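Long-range contacts in putative TIM-barrel metal-dependent hydrolase (Mycobacterium avium subsp. paratuberculosis S397, PDB 4DZI), which probably acts as a metal-dependent hydrolase with a two-metal centre, occupied here by cadmium, in the TIM-barrel amidohydrolase superfamily: residues N6-D11 / E112-T117; A105-M110 / R158-I163; K190-R195 / A223-G228; V216-A221 / T282-L287. One frame throughout, in Å; residues are numbered along the deposited sequence.

Interaction 1 of 4, residues N6-D11 / E112-T117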
loop_
_atom_site.group_PDB
_atom_site.type_symbol
_atom_site.label_atom_id
_atom_site.label_comp_id
_atom_site.label_asym_id
_atom_site.label_seq_id
_atom_site.Cartn_x
_atom_site.Cartn_y
_atom_site.Cartn_z
ATOM N N ASN C 6 31.648 21.133 12.976
ATOM C CA ASN C 6 33.113 21.192 12.922
ATOM C C ASN C 6 33.677 20.323 11.815
ATOM O O ASN C 6 34.886 20.149 11.724
ATOM C CB ASN C 6 33.706 20.758 14.273
ATOM C CG ASN C 6 33.369 21.737 15.405
ATOM O OD1 ASN C 6 33.316 22.929 15.182
ATOM N ND2 ASN C 6 33.137 21.221 16.613
ATOM N N TYR C 7 32.809 19.752 10.974
ATOM C CA TYR C 7 33.293 18.898 9.894
ATOM C C TYR C 7 32.372 19.097 8.705
ATOM O O TYR C 7 31.203 19.524 8.896
ATOM C CB TYR C 7 33.275 17.424 10.328
ATOM C CG TYR C 7 31.964 17.039 11.008
ATOM C CD1 TYR C 7 30.850 16.603 10.235
ATOM C CD2 TYR C 7 31.819 17.152 12.390
ATOM C CE1 TYR C 7 29.645 16.274 10.847
ATOM C CE2 TYR C 7 30.622 16.819 13.015
ATOM C CZ TYR C 7 29.541 16.386 12.230
ATOM O OH TYR C 7 28.356 16.082 12.897
ATOM N N ARG C 8 32.889 18.811 7.513
ATOM C CA ARG C 8 32.066 18.860 6.276
ATOM C C ARG C 8 31.126 17.679 6.305
ATOM O O ARG C 8 31.434 16.662 6.883
ATOM C CB ARG C 8 32.936 18.810 5.023
ATOM C CG ARG C 8 33.858 20.029 4.882
ATOM C CD ARG C 8 35.035 19.697 3.962
ATOM N NE ARG C 8 35.912 18.682 4.564
ATOM C CZ ARG C 8 36.899 18.074 3.908
ATOM N NH1 ARG C 8 37.657 17.154 4.505
ATOM N NH2 ARG C 8 37.109 18.381 2.635
ATOM N N VAL C 9 29.986 17.817 5.633
ATOM C CA VAL C 9 29.011 16.735 5.635
ATOM C C VAL C 9 29.048 15.956 4.336
ATOM O O VAL C 9 29.650 16.385 3.344
ATOM C CB VAL C 9 27.599 17.271 5.919
ATOM C CG1 VAL C 9 27.582 18.002 7.263
ATOM C CG2 VAL C 9 27.118 18.208 4.814
ATOM N N ILE C 10 28.400 14.786 4.321
ATOM C CA ILE C 10 28.273 13.985 3.117
ATOM C C ILE C 10 26.751 13.923 2.870
ATOM O O ILE C 10 26.040 13.390 3.692
ATOM C CB ILE C 10 28.804 12.558 3.344
ATOM C CG1 ILE C 10 30.248 12.595 3.877
ATOM C CG2 ILE C 10 28.639 11.712 2.063
ATOM C CD1 ILE C 10 31.271 13.079 2.887
ATOM N N ASP C 11 26.285 14.520 1.785
ATOM C CA ASP C 11 24.840 14.659 1.494
ATOM C C ASP C 11 24.451 13.572 0.505
ATOM O O ASP C 11 24.909 13.592 -0.654
ATOM C CB ASP C 11 24.621 16.051 0.880
ATOM C CG ASP C 11 23.157 16.455 0.839
ATOM O OD1 ASP C 11 22.312 15.545 0.750
ATOM O OD2 ASP C 11 22.855 17.679 0.877
ATOM N N GLU C 112 30.517 26.472 -0.176
ATOM C CA GLU C 112 29.695 27.378 0.628
ATOM C C GLU C 112 28.767 26.600 1.548
ATOM O O GLU C 112 28.519 26.978 2.671
ATOM C CB GLU C 112 28.820 28.241 -0.300
ATOM C CG GLU C 112 29.558 29.292 -1.108
ATOM C CD GLU C 112 28.978 29.540 -2.500
ATOM O OE1 GLU C 112 27.728 29.582 -2.707
ATOM O OE2 GLU C 112 29.818 29.713 -3.405
ATOM N N GLN C 113 28.258 25.474 1.060
ATOM C CA GLN C 113 27.291 24.683 1.827
ATOM C C GLN C 113 27.930 23.778 2.873
ATOM O O GLN C 113 27.231 23.143 3.660
ATOM C CB GLN C 113 26.524 23.781 0.852
ATOM C CG GLN C 113 25.496 24.527 0.017
ATOM C CD GLN C 113 24.944 23.661 -1.103
ATOM O OE1 GLN C 113 25.643 22.809 -1.678
ATOM N NE2 GLN C 113 23.671 23.927 -1.476
ATOM N N ASP C 114 29.240 23.703 2.848
ATOM C CA ASP C 114 30.032 22.786 3.694
ATOM C C ASP C 114 29.801 21.302 3.436
ATOM O O ASP C 114 29.898 20.506 4.313
ATOM C CB ASP C 114 29.948 23.085 5.190
ATOM C CG ASP C 114 31.283 22.783 5.909
ATOM O OD1 ASP C 114 32.318 23.190 5.391
ATOM O OD2 ASP C 114 31.297 22.179 6.921
ATOM N N ILE C 115 29.529 20.978 2.188
ATOM C CA ILE C 115 29.399 19.580 1.773
ATOM C C ILE C 115 30.730 19.096 1.164
ATOM O O ILE C 115 31.232 19.691 0.189
ATOM C CB ILE C 115 28.266 19.443 0.737
ATOM C CG1 ILE C 115 26.916 19.832 1.362
ATOM C CG2 ILE C 115 28.213 18.006 0.230
ATOM C CD1 ILE C 115 25.814 19.944 0.297
ATOM N N GLU C 116 31.325 18.049 1.749
ATOM C CA GLU C 116 32.513 17.455 1.145
ATOM C C GLU C 116 32.141 16.639 -0.074
ATOM O O GLU C 116 32.735 16.788 -1.155
ATOM C CB GLU C 116 33.269 16.543 2.120
ATOM C CG GLU C 116 34.334 15.764 1.367
ATOM C CD GLU C 116 35.229 14.904 2.247
ATOM O OE1 GLU C 116 35.066 14.879 3.487
ATOM O OE2 GLU C 116 36.103 14.235 1.659
ATOM N N THR C 117 31.148 15.753 0.076
ATOM C CA THR C 117 30.770 14.891 -1.050
ATOM C C THR C 117 29.250 14.893 -1.151
ATOM O O THR C 117 28.593 14.807 -0.137
ATOM C CB THR C 117 31.276 13.435 -0.865
ATOM O OG1 THR C 117 32.718 13.437 -0.759
ATOM C CG2 THR C 117 30.901 12.523 -2.042
#
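Val9 pairs with Ile115 and Ile10 with Thr117 as parallel neighbours, and the register slips by one residue at Glu116, a beta bulge between two adjacent strands of the TIM barrel. Three backbone bonds carry the pairing: Val9 N to Asp114 O at 3.0 Å, Glu116 N to Val9 O at 2.8 Å, and Asp11 N to Thr117 O at 3.0 Å. Because the bulge gives Val9 O to Glu116 N, Thr117 N is buried without a partner. Asp114, with positive phi, closes helix 103-113 in a Schellman motif, and the strand begins at the next residue.

On one side of the sheet Val9 CG2 meets Ile115 CG1 at 3.8 Å, the two branched chains set aslant. On the other, Ile10 and Thr117 run alongside each other, and Ile10 CD1 reaches Thr117 CB; Thr117 OG1 is bonded to His161 O. At the exposed end the Arg8 guanidinium lies flat over the Glu116 carboxylate, planes 11° apart. Glu116 CG stands opposite the backbone N (chi1 170°) and the chain runs on extended, which lays the carboxylate against one face of the guanidinium. The salt bridge from Arg8 NH1 to Glu116 OE1, 3.6 Å, is therefore one of charge alone, with no N-H aimed at the oxygen; OE1 also has Arg386 of helix 378-393. Deeper in, toward the metals, Asp11 OD2 is hydrogen-bonded to Ser355, and the same oxygen touches Ile115 CD1 at 3.8 Å.

Interaction 2 of 4, residues A105-M110 / R158-I163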
loop_
_atom_site.group_PDB
_atom_site.type_symbol
_atom_site.label_atom_id
_atom_site.label_comp_id
_atom_site.label_asym_id
_atom_site.label_seq_id
_atom_site.Cartn_x
_atom_site.Cartn_y
_atom_site.Cartn_z
ATOM N N ALA C 105 30.703 24.938 -11.216
ATOM C CA ALA C 105 29.867 25.830 -10.430
ATOM C C ALA C 105 29.298 25.108 -9.205
ATOM O O ALA C 105 29.159 25.714 -8.128
ATOM C CB ALA C 105 28.732 26.412 -11.271
ATOM N N ARG C 106 28.937 23.836 -9.389
ATOM C CA ARG C 106 28.368 23.048 -8.275
ATOM C C ARG C 106 29.360 22.842 -7.131
ATOM O O ARG C 106 28.989 22.990 -5.953
ATOM C CB ARG C 106 27.836 21.691 -8.770
ATOM C CG ARG C 106 27.047 20.932 -7.693
ATOM C CD ARG C 106 25.956 21.802 -7.090
ATOM N NE ARG C 106 24.995 20.961 -6.361
ATOM C CZ ARG C 106 23.909 20.438 -6.916
ATOM N NH1 ARG C 106 23.642 20.676 -8.192
ATOM N NH2 ARG C 106 23.098 19.651 -6.199
ATOM N N ILE C 107 30.618 22.553 -7.479
ATOM C CA ILE C 107 31.654 22.346 -6.466
ATOM C C ILE C 107 31.835 23.606 -5.623
ATOM O O ILE C 107 31.985 23.551 -4.413
ATOM C CB ILE C 107 33.016 21.970 -7.102
ATOM C CG1 ILE C 107 32.913 20.626 -7.816
ATOM C CG2 ILE C 107 34.120 21.940 -6.042
ATOM C CD1 ILE C 107 32.480 19.518 -6.897
ATOM N N ALA C 108 31.826 24.765 -6.275
ATOM C CA ALA C 108 31.953 26.015 -5.541
ATOM C C ALA C 108 30.785 26.272 -4.585
ATOM O O ALA C 108 30.984 26.786 -3.504
ATOM C CB ALA C 108 32.089 27.172 -6.525
ATOM N N VAL C 109 29.574 25.916 -4.998
ATOM C CA VAL C 109 28.419 25.997 -4.100
ATOM C C VAL C 109 28.523 24.970 -2.963
ATOM O O VAL C 109 28.177 25.291 -1.837
ATOM C CB VAL C 109 27.096 25.838 -4.910
ATOM C CG1 VAL C 109 25.890 25.594 -4.010
ATOM C CG2 VAL C 109 26.869 27.114 -5.711
ATOM N N MET C 110 29.008 23.757 -3.261
ATOM C CA MET C 110 29.246 22.761 -2.211
ATOM C C MET C 110 30.190 23.302 -1.143
ATOM O O MET C 110 29.987 23.089 0.045
ATOM C CB MET C 110 29.778 21.435 -2.781
ATOM C CG MET C 110 28.664 20.716 -3.575
ATOM S SD MET C 110 29.277 19.393 -4.555
ATOM C CE MET C 110 30.050 18.415 -3.257
ATOM N N ARG C 158 34.937 11.608 -10.109
ATOM C CA ARG C 158 36.190 12.240 -10.555
ATOM C C ARG C 158 37.189 12.276 -9.405
ATOM O O ARG C 158 36.831 12.235 -8.255
ATOM C CB ARG C 158 35.903 13.657 -11.032
ATOM C CG ARG C 158 34.918 13.743 -12.187
ATOM C CD ARG C 158 35.574 13.680 -13.554
ATOM N NE ARG C 158 34.556 13.674 -14.623
ATOM C CZ ARG C 158 33.959 14.747 -15.118
ATOM N NH1 ARG C 158 34.237 15.959 -14.657
ATOM N NH2 ARG C 158 33.049 14.609 -16.075
ATOM N N PRO C 159 38.484 12.383 -9.719
ATOM C CA PRO C 159 39.502 12.266 -8.672
ATOM C C PRO C 159 39.381 13.201 -7.459
ATOM O O PRO C 159 39.904 12.852 -6.400
ATOM C CB PRO C 159 40.802 12.539 -9.438
ATOM C CG PRO C 159 40.504 12.035 -10.817
ATOM C CD PRO C 159 39.058 12.418 -11.068
ATOM N N ASP C 160 38.705 14.359 -7.584
ATOM C CA ASP C 160 38.508 15.255 -6.437
ATOM C C ASP C 160 37.579 14.652 -5.371
ATOM O O ASP C 160 37.500 15.145 -4.246
ATOM C CB ASP C 160 38.079 16.678 -6.846
ATOM C CG ASP C 160 36.681 16.736 -7.474
ATOM O OD1 ASP C 160 35.919 15.763 -7.346
ATOM O OD2 ASP C 160 36.362 17.763 -8.122
ATOM N N HIS C 161 36.924 13.561 -5.746
ATOM C CA HIS C 161 35.970 12.869 -4.852
ATOM C C HIS C 161 34.967 13.788 -4.182
ATOM O O HIS C 161 34.588 13.569 -3.013
ATOM C CB HIS C 161 36.712 11.980 -3.834
ATOM C CG HIS C 161 37.564 10.900 -4.477
ATOM N ND1 HIS C 161 37.101 10.087 -5.455
ATOM C CD2 HIS C 161 38.897 10.522 -4.252
ATOM C CE1 HIS C 161 38.088 9.248 -5.846
ATOM N NE2 HIS C 161 39.182 9.519 -5.108
ATOM N N ARG C 162 34.497 14.802 -4.910
ATOM C CA ARG C 162 33.485 15.716 -4.388
ATOM C C ARG C 162 32.085 15.234 -4.802
ATOM O O ARG C 162 31.107 15.524 -4.120
ATOM C CB ARG C 162 33.667 17.112 -4.987
ATOM C CG ARG C 162 34.974 17.841 -4.639
ATOM C CD ARG C 162 35.199 17.947 -3.126
ATOM N NE ARG C 162 34.178 18.718 -2.402
ATOM C CZ ARG C 162 34.097 20.046 -2.374
ATOM N NH1 ARG C 162 34.969 20.788 -3.061
ATOM N NH2 ARG C 162 33.137 20.657 -1.693
ATOM N N ILE C 163 32.001 14.507 -5.911
ATOM C CA ILE C 163 30.670 14.155 -6.440
ATOM C C ILE C 163 30.584 12.690 -6.784
ATOM O O ILE C 163 31.404 12.156 -7.528
ATOM C CB ILE C 163 30.318 15.049 -7.644
ATOM C CG1 ILE C 163 30.003 16.458 -7.135
ATOM C CG2 ILE C 163 29.206 14.422 -8.485
ATOM C CD1 ILE C 163 29.713 17.480 -8.208
#
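Ile107 lays its CD1 methyl against the base of Arg162, 3.3 Å from Arg162 CB, and joins helix 103-113 to the turn that leads into barrel strand 163-165. This is a helix packed on the loop that enters a strand of the TIM barrel. The turn is type I, from Arg158 to His161, and overlaps an Asx turn: Asp160 OD1 takes the Arg162 N-H at 3.0 Å, approached from above the carboxylate plane. The other oxygen of Asp160 is in a salt bridge with Arg103, one turn before Ile107 in helix 103-113.

The apolar core is small. Ile107 CD1 also meets Ile163 CD1 at 3.7 Å, and Met110 SD lies 4.0 Å from Ile163 CG1, so the end of Ile163 rests against two residues about one helical turn apart. Met110 is bent at its last torsion (chi3 58°), which turns the CE methyl to the backbone of Arg162.

Arg162 folds back over the helix, bent at both chi2 (-55°) and chi3 (-62°). Its guanidinium passes obliquely by Ile107 CG2 and Met110 CB, while NE goes to Glu116 O and NH2 to Ile115 O, backbone oxygens of the neighbouring chain segment. NH2 is also paired with Asp111, so the buried part of the charge is probably well compensated. The same nitrogen, Arg162 NH2, rests 3.6 Å from Met110 CB.

Interaction 3 of 4, residues K190-R195 / A223-G228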
loop_
_atom_site.group_PDB
_atom_site.type_symbol
_atom_site.label_atom_id
_atom_site.label_comp_id
_atom_site.label_asym_id
_atom_site.label_seq_id
_atom_site.Cartn_x
_atom_site.Cartn_y
_atom_site.Cartn_z
ATOM N N LYS C 190 30.495 4.456 -7.844
ATOM C CA LYS C 190 30.547 4.054 -6.445
ATOM C C LYS C 190 29.140 3.773 -5.887
ATOM O O LYS C 190 28.993 3.308 -4.740
ATOM C CB LYS C 190 31.232 5.136 -5.593
ATOM C CG LYS C 190 32.655 5.466 -6.034
ATOM C CD LYS C 190 33.542 4.249 -6.015
ATOM C CE LYS C 190 35.026 4.664 -6.111
ATOM N NZ LYS C 190 35.329 5.360 -7.395
ATOM N N LEU C 191 28.134 4.120 -6.684
ATOM C CA LEU C 191 26.711 3.935 -6.299
ATOM C C LEU C 191 25.962 3.780 -7.619
ATOM O O LEU C 191 26.282 4.495 -8.592
ATOM C CB LEU C 191 26.174 5.167 -5.534
ATOM C CG LEU C 191 24.671 5.199 -5.186
ATOM C CD1 LEU C 191 24.280 4.079 -4.219
ATOM C CD2 LEU C 191 24.319 6.548 -4.581
ATOM N N VAL C 192 25.026 2.826 -7.714
ATOM C CA VAL C 192 24.204 2.747 -8.921
ATOM C C VAL C 192 22.734 2.857 -8.501
ATOM O O VAL C 192 22.373 2.421 -7.398
ATOM C CB VAL C 192 24.410 1.442 -9.720
ATOM C CG1 VAL C 192 25.891 1.216 -10.004
ATOM C CG2 VAL C 192 23.820 0.265 -8.958
ATOM N N LEU C 193 21.897 3.395 -9.372
ATOM C CA LEU C 193 20.465 3.494 -9.059
ATOM C C LEU C 193 19.700 2.423 -9.815
ATOM O O LEU C 193 19.832 2.307 -11.028
ATOM C CB LEU C 193 19.914 4.859 -9.500
ATOM C CG LEU C 193 20.630 6.020 -8.835
ATOM C CD1 LEU C 193 19.969 7.308 -9.341
ATOM C CD2 LEU C 193 20.547 5.936 -7.316
ATOM N N VAL C 194 18.888 1.641 -9.110
ATOM C CA VAL C 194 17.938 0.774 -9.774
ATOM C C VAL C 194 16.572 1.306 -9.382
ATOM O O VAL C 194 16.393 1.754 -8.250
ATOM C CB VAL C 194 18.111 -0.689 -9.297
ATOM C CG1 VAL C 194 16.951 -1.582 -9.780
ATOM C CG2 VAL C 194 19.437 -1.268 -9.823
ATOM N N ARG C 195 15.644 1.319 -10.331
ATOM C CA ARG C 195 14.360 1.928 -10.045
ATOM C C ARG C 195 13.554 1.098 -9.021
ATOM O O ARG C 195 13.462 -0.113 -9.149
ATOM C CB ARG C 195 13.572 2.095 -11.332
ATOM C CG ARG C 195 12.278 2.890 -11.118
ATOM C CD ARG C 195 11.607 3.247 -12.445
ATOM N NE ARG C 195 11.319 2.028 -13.205
ATOM C CZ ARG C 195 10.123 1.689 -13.674
ATOM N NH1 ARG C 195 9.050 2.464 -13.476
ATOM N NH2 ARG C 195 9.998 0.562 -14.380
ATOM N N ALA C 223 31.873 -5.868 -5.907
ATOM C CA ALA C 223 32.540 -4.582 -6.089
ATOM C C ALA C 223 32.420 -3.660 -4.871
ATOM O O ALA C 223 33.090 -2.636 -4.795
ATOM C CB ALA C 223 32.000 -3.884 -7.330
ATOM N N GLY C 224 31.560 -4.016 -3.925
ATOM C CA GLY C 224 31.297 -3.156 -2.770
ATOM C C GLY C 224 30.522 -1.894 -3.118
ATOM O O GLY C 224 30.563 -0.900 -2.367
ATOM N N VAL C 225 29.775 -1.940 -4.218
ATOM C CA VAL C 225 28.998 -0.796 -4.688
ATOM C C VAL C 225 27.506 -0.998 -4.346
ATOM O O VAL C 225 26.878 -1.979 -4.806
ATOM C CB VAL C 225 29.182 -0.619 -6.218
ATOM C CG1 VAL C 225 28.116 0.309 -6.804
ATOM C CG2 VAL C 225 30.591 -0.094 -6.521
ATOM N N PRO C 226 26.933 -0.076 -3.542
ATOM C CA PRO C 226 25.518 -0.231 -3.178
ATOM C C PRO C 226 24.562 0.015 -4.333
ATOM O O PRO C 226 24.881 0.724 -5.284
ATOM C CB PRO C 226 25.298 0.832 -2.086
ATOM C CG PRO C 226 26.628 1.418 -1.775
ATOM C CD PRO C 226 27.559 1.096 -2.905
ATOM N N VAL C 227 23.370 -0.563 -4.228
ATOM C CA VAL C 227 22.276 -0.200 -5.106
ATOM C C VAL C 227 21.472 0.869 -4.383
ATOM O O VAL C 227 21.124 0.722 -3.203
ATOM C CB VAL C 227 21.379 -1.413 -5.462
ATOM C CG1 VAL C 227 20.947 -2.182 -4.209
ATOM C CG2 VAL C 227 20.191 -0.960 -6.311
ATOM N N GLY C 228 21.171 1.956 -5.085
ATOM C CA GLY C 228 20.324 2.977 -4.479
ATOM C C GLY C 228 18.957 2.954 -5.121
ATOM O O GLY C 228 18.830 2.697 -6.314
#
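Val194 and Val227 meet through their methyls, CG2 to CG2 at 3.6 Å, with the two side chains set obliquely on the side of the sheet that faces the outer helices. Val227 CG2 is trans to N while CG1 takes the place between N and the carbonyl carbon (chi1 50°), and this turns CG2 to Val194. On the same side Val192 CG1 reaches Val225 CG1 at 4.0 Å, the chains crossing at about a right angle. On the barrel's inner side Leu191 CD1 lies against Pro226 CB, also at 4.0 Å, and Leu193 CD2 leans over the Gly228 carbonyl. Gly228 has no side chain, and Leu191 CD1 packs 3.9 Å from Gly228 N.

Outward from this core runs the parallel backbone ladder. Val192 N bonds to Pro226 O at 3.2 Å, Gly228 N to Val192 O at 2.6 Å, and Val194 N to Gly228 O at 3.0 Å. At the polar edge Lys190 turns away from the other strand and its NZ forms a salt bridge with Asp157, while Lys190 O lies 3.2 Å from Pro226 CD.

Strands 192-193 and 227-230 with helix 214-223 between them form a beta-alpha-beta unit of the TIM barrel. Leu220 and Trp217 of that helix and Val184 and Leu185 of helix 174-186 lie on the outer side of the two strands, and Val290 of strand 289-292 continues the sheet beyond Val227.

Interaction 4 of 4, residues V216-A221 / T282-L287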
loop_
_atom_site.group_PDB
_atom_site.type_symbol
_atom_site.label_atom_id
_atom_site.label_comp_id
_atom_site.label_asym_id
_atom_site.label_seq_id
_atom_site.Cartn_x
_atom_site.Cartn_y
_atom_site.Cartn_z
ATOM N N VAL C 216 23.740 -9.527 -11.850
ATOM C CA VAL C 216 23.852 -8.099 -11.505
ATOM C C VAL C 216 24.117 -7.889 -10.003
ATOM O O VAL C 216 25.028 -7.152 -9.635
ATOM C CB VAL C 216 22.590 -7.322 -11.957
ATOM C CG1 VAL C 216 22.613 -5.886 -11.411
ATOM C CG2 VAL C 216 22.497 -7.318 -13.485
ATOM N N TRP C 217 23.295 -8.457 -9.125
ATOM C CA TRP C 217 23.550 -8.258 -7.688
ATOM C C TRP C 217 24.900 -8.781 -7.275
ATOM O O TRP C 217 25.556 -8.181 -6.405
ATOM C CB TRP C 217 22.513 -8.928 -6.805
ATOM C CG TRP C 217 21.097 -8.528 -7.110
ATOM C CD1 TRP C 217 20.018 -9.372 -7.401
ATOM C CD2 TRP C 217 20.550 -7.171 -7.190
ATOM N NE1 TRP C 217 18.872 -8.654 -7.606
ATOM C CE2 TRP C 217 19.129 -7.323 -7.519
ATOM C CE3 TRP C 217 21.082 -5.873 -7.013
ATOM C CZ2 TRP C 217 18.281 -6.229 -7.645
ATOM C CZ3 TRP C 217 20.220 -4.783 -7.160
ATOM C CH2 TRP C 217 18.855 -4.958 -7.475
ATOM N N ALA C 218 25.333 -9.891 -7.877
ATOM C CA ALA C 218 26.671 -10.408 -7.540
ATOM C C ALA C 218 27.791 -9.433 -7.970
ATOM O O ALA C 218 28.758 -9.223 -7.216
ATOM C CB ALA C 218 26.903 -11.810 -8.133
ATOM N N ARG C 219 27.670 -8.841 -9.165
ATOM C CA ARG C 219 28.655 -7.833 -9.567
ATOM C C ARG C 219 28.732 -6.669 -8.563
ATOM O O ARG C 219 29.809 -6.225 -8.187
ATOM C CB ARG C 219 28.396 -7.290 -10.968
ATOM C CG ARG C 219 28.637 -8.255 -12.118
ATOM C CD ARG C 219 30.107 -8.610 -12.320
ATOM N NE ARG C 219 30.405 -8.814 -13.747
ATOM C CZ ARG C 219 30.125 -9.912 -14.455
ATOM N NH1 ARG C 219 29.522 -10.964 -13.899
ATOM N NH2 ARG C 219 30.451 -9.957 -15.744
ATOM N N LEU C 220 27.584 -6.159 -8.124
ATOM C CA LEU C 220 27.620 -5.006 -7.227
ATOM C C LEU C 220 28.169 -5.404 -5.865
ATOM O O LEU C 220 28.924 -4.665 -5.232
ATOM C CB LEU C 220 26.197 -4.425 -7.059
ATOM C CG LEU C 220 25.639 -3.822 -8.340
ATOM C CD1 LEU C 220 24.170 -3.466 -8.135
ATOM C CD2 LEU C 220 26.446 -2.586 -8.708
ATOM N N ALA C 221 27.738 -6.567 -5.373
ATOM C CA ALA C 221 28.113 -6.962 -4.049
ATOM C C ALA C 221 29.641 -7.207 -3.984
ATOM O O ALA C 221 30.290 -6.796 -3.036
ATOM C CB ALA C 221 27.345 -8.232 -3.678
ATOM N N THR C 282 19.830 -12.820 0.971
ATOM C CA THR C 282 20.199 -14.200 1.315
ATOM C C THR C 282 21.264 -14.675 0.335
ATOM O O THR C 282 22.301 -15.197 0.750
ATOM C CB THR C 282 18.972 -15.104 1.247
ATOM O OG1 THR C 282 18.008 -14.649 2.201
ATOM C CG2 THR C 282 19.371 -16.594 1.520
ATOM N N ARG C 283 21.043 -14.469 -0.953
ATOM C CA ARG C 283 21.994 -14.929 -1.972
ATOM C C ARG C 283 23.223 -14.040 -2.067
ATOM O O ARG C 283 24.305 -14.491 -2.503
ATOM C CB ARG C 283 21.327 -15.059 -3.342
ATOM C CG ARG C 283 20.270 -16.162 -3.383
ATOM C CD ARG C 283 19.679 -16.342 -4.760
ATOM N NE ARG C 283 18.918 -15.159 -5.193
ATOM C CZ ARG C 283 17.668 -14.877 -4.838
ATOM N NH1 ARG C 283 16.999 -15.660 -3.991
ATOM N NH2 ARG C 283 17.094 -13.769 -5.313
ATOM N N HIS C 284 23.055 -12.780 -1.667
ATOM C CA HIS C 284 24.118 -11.784 -1.781
ATOM C C HIS C 284 24.277 -11.011 -0.496
ATOM O O HIS C 284 23.886 -9.843 -0.398
ATOM C CB HIS C 284 23.813 -10.848 -2.955
ATOM C CG HIS C 284 23.429 -11.586 -4.214
ATOM N ND1 HIS C 284 24.350 -12.154 -5.034
ATOM C CD2 HIS C 284 22.183 -11.903 -4.744
ATOM C CE1 HIS C 284 23.719 -12.770 -6.055
ATOM N NE2 HIS C 284 22.394 -12.607 -5.885
ATOM N N PRO C 285 24.849 -11.647 0.534
ATOM C CA PRO C 285 24.838 -11.062 1.875
ATOM C C PRO C 285 25.698 -9.816 1.998
ATOM O O PRO C 285 25.493 -9.034 2.909
ATOM C CB PRO C 285 25.376 -12.191 2.774
ATOM C CG PRO C 285 26.052 -13.141 1.833
ATOM C CD PRO C 285 25.342 -13.039 0.519
ATOM N N LYS C 286 26.633 -9.625 1.065
ATOM C CA LYS C 286 27.464 -8.401 1.062
ATOM C C LYS C 286 26.785 -7.207 0.376
ATOM O O LYS C 286 27.302 -6.088 0.467
ATOM C CB LYS C 286 28.846 -8.637 0.407
ATOM C CG LYS C 286 29.693 -9.744 1.032
ATOM C CD LYS C 286 31.130 -9.599 0.548
ATOM C CE LYS C 286 31.850 -10.933 0.434
ATOM N NZ LYS C 286 32.074 -11.529 1.773
ATOM N N LEU C 287 25.677 -7.447 -0.335
ATOM C CA LEU C 287 24.995 -6.380 -1.101
ATOM C C LEU C 287 24.469 -5.309 -0.164
ATOM O O LEU C 287 23.826 -5.614 0.841
ATOM C CB LEU C 287 23.850 -6.937 -1.936
ATOM C CG LEU C 287 23.169 -5.909 -2.859
ATOM C CD1 LEU C 287 24.103 -5.479 -3.999
ATOM C CD2 LEU C 287 21.917 -6.533 -3.485
HETATM O O HOH W 1 29.067 -4.903 -1.320
#
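The aromatic contact comes first: Trp217 CB sits over the centre of one face of the His284 imidazole, 3.7 Å from its centroid, a CH-pi contact only 14° off the ring normal. The five-membered ring of Trp217 meets the imidazole obliquely, planes 56° apart. Arg283 CB lies over the opposite face, and His284 NE2 is hydrogen-bonded to Asp214, so the imidazole is sandwiched between two CB atoms, that of Arg283 nearer its rim, and its rotation is fixed by the bond at NE2.

Apolar contacts follow round Leu287. With CG swung away from its own N (chi1 -175°), it brings CD2 to Trp217 CE3 at 3.7 Å and CD1 to Leu220 CB at 3.9 Å, while Leu287 CB rests on Ala221 CB at 4.1 Å. Helix 214-223 is an outer helix of the TIM barrel, and the type I turn from His284 to Leu287 links helix 280-283 to strand 289-292; the contact packs helix 214-223 on the connection entering strand 289-292.

The polar link is indirect. One water donates to both Ala221 O and Lys286 O, 2.8 Å from each, bridging the last turn of helix 214-223 and the turn.

In the fold
From the N terminus, interaction 1 closes a long loop by setting strand 9-15 beside strand 115-121. Interaction 2 opens within that loop, on helix 103-113, and closes beyond it where strand 163-165 begins, so the two cross; they touch where Arg162 bonds to Glu116 O and Ile115 O. Together they tie the first three barrel strands and one helix. Interactions 3 and 4 come later and cross in the same way: 190-195 / 223-228 closes a beta-alpha-beta unit, whereas 216-221 / 282-287 starts on its helix and ends ahead of strand 289-292. A probable hydrogen bond from Val225 N to Leu220 O joins this second pair. Interactions 2 and 3 approach to about 5 Å between nearest atoms without touching.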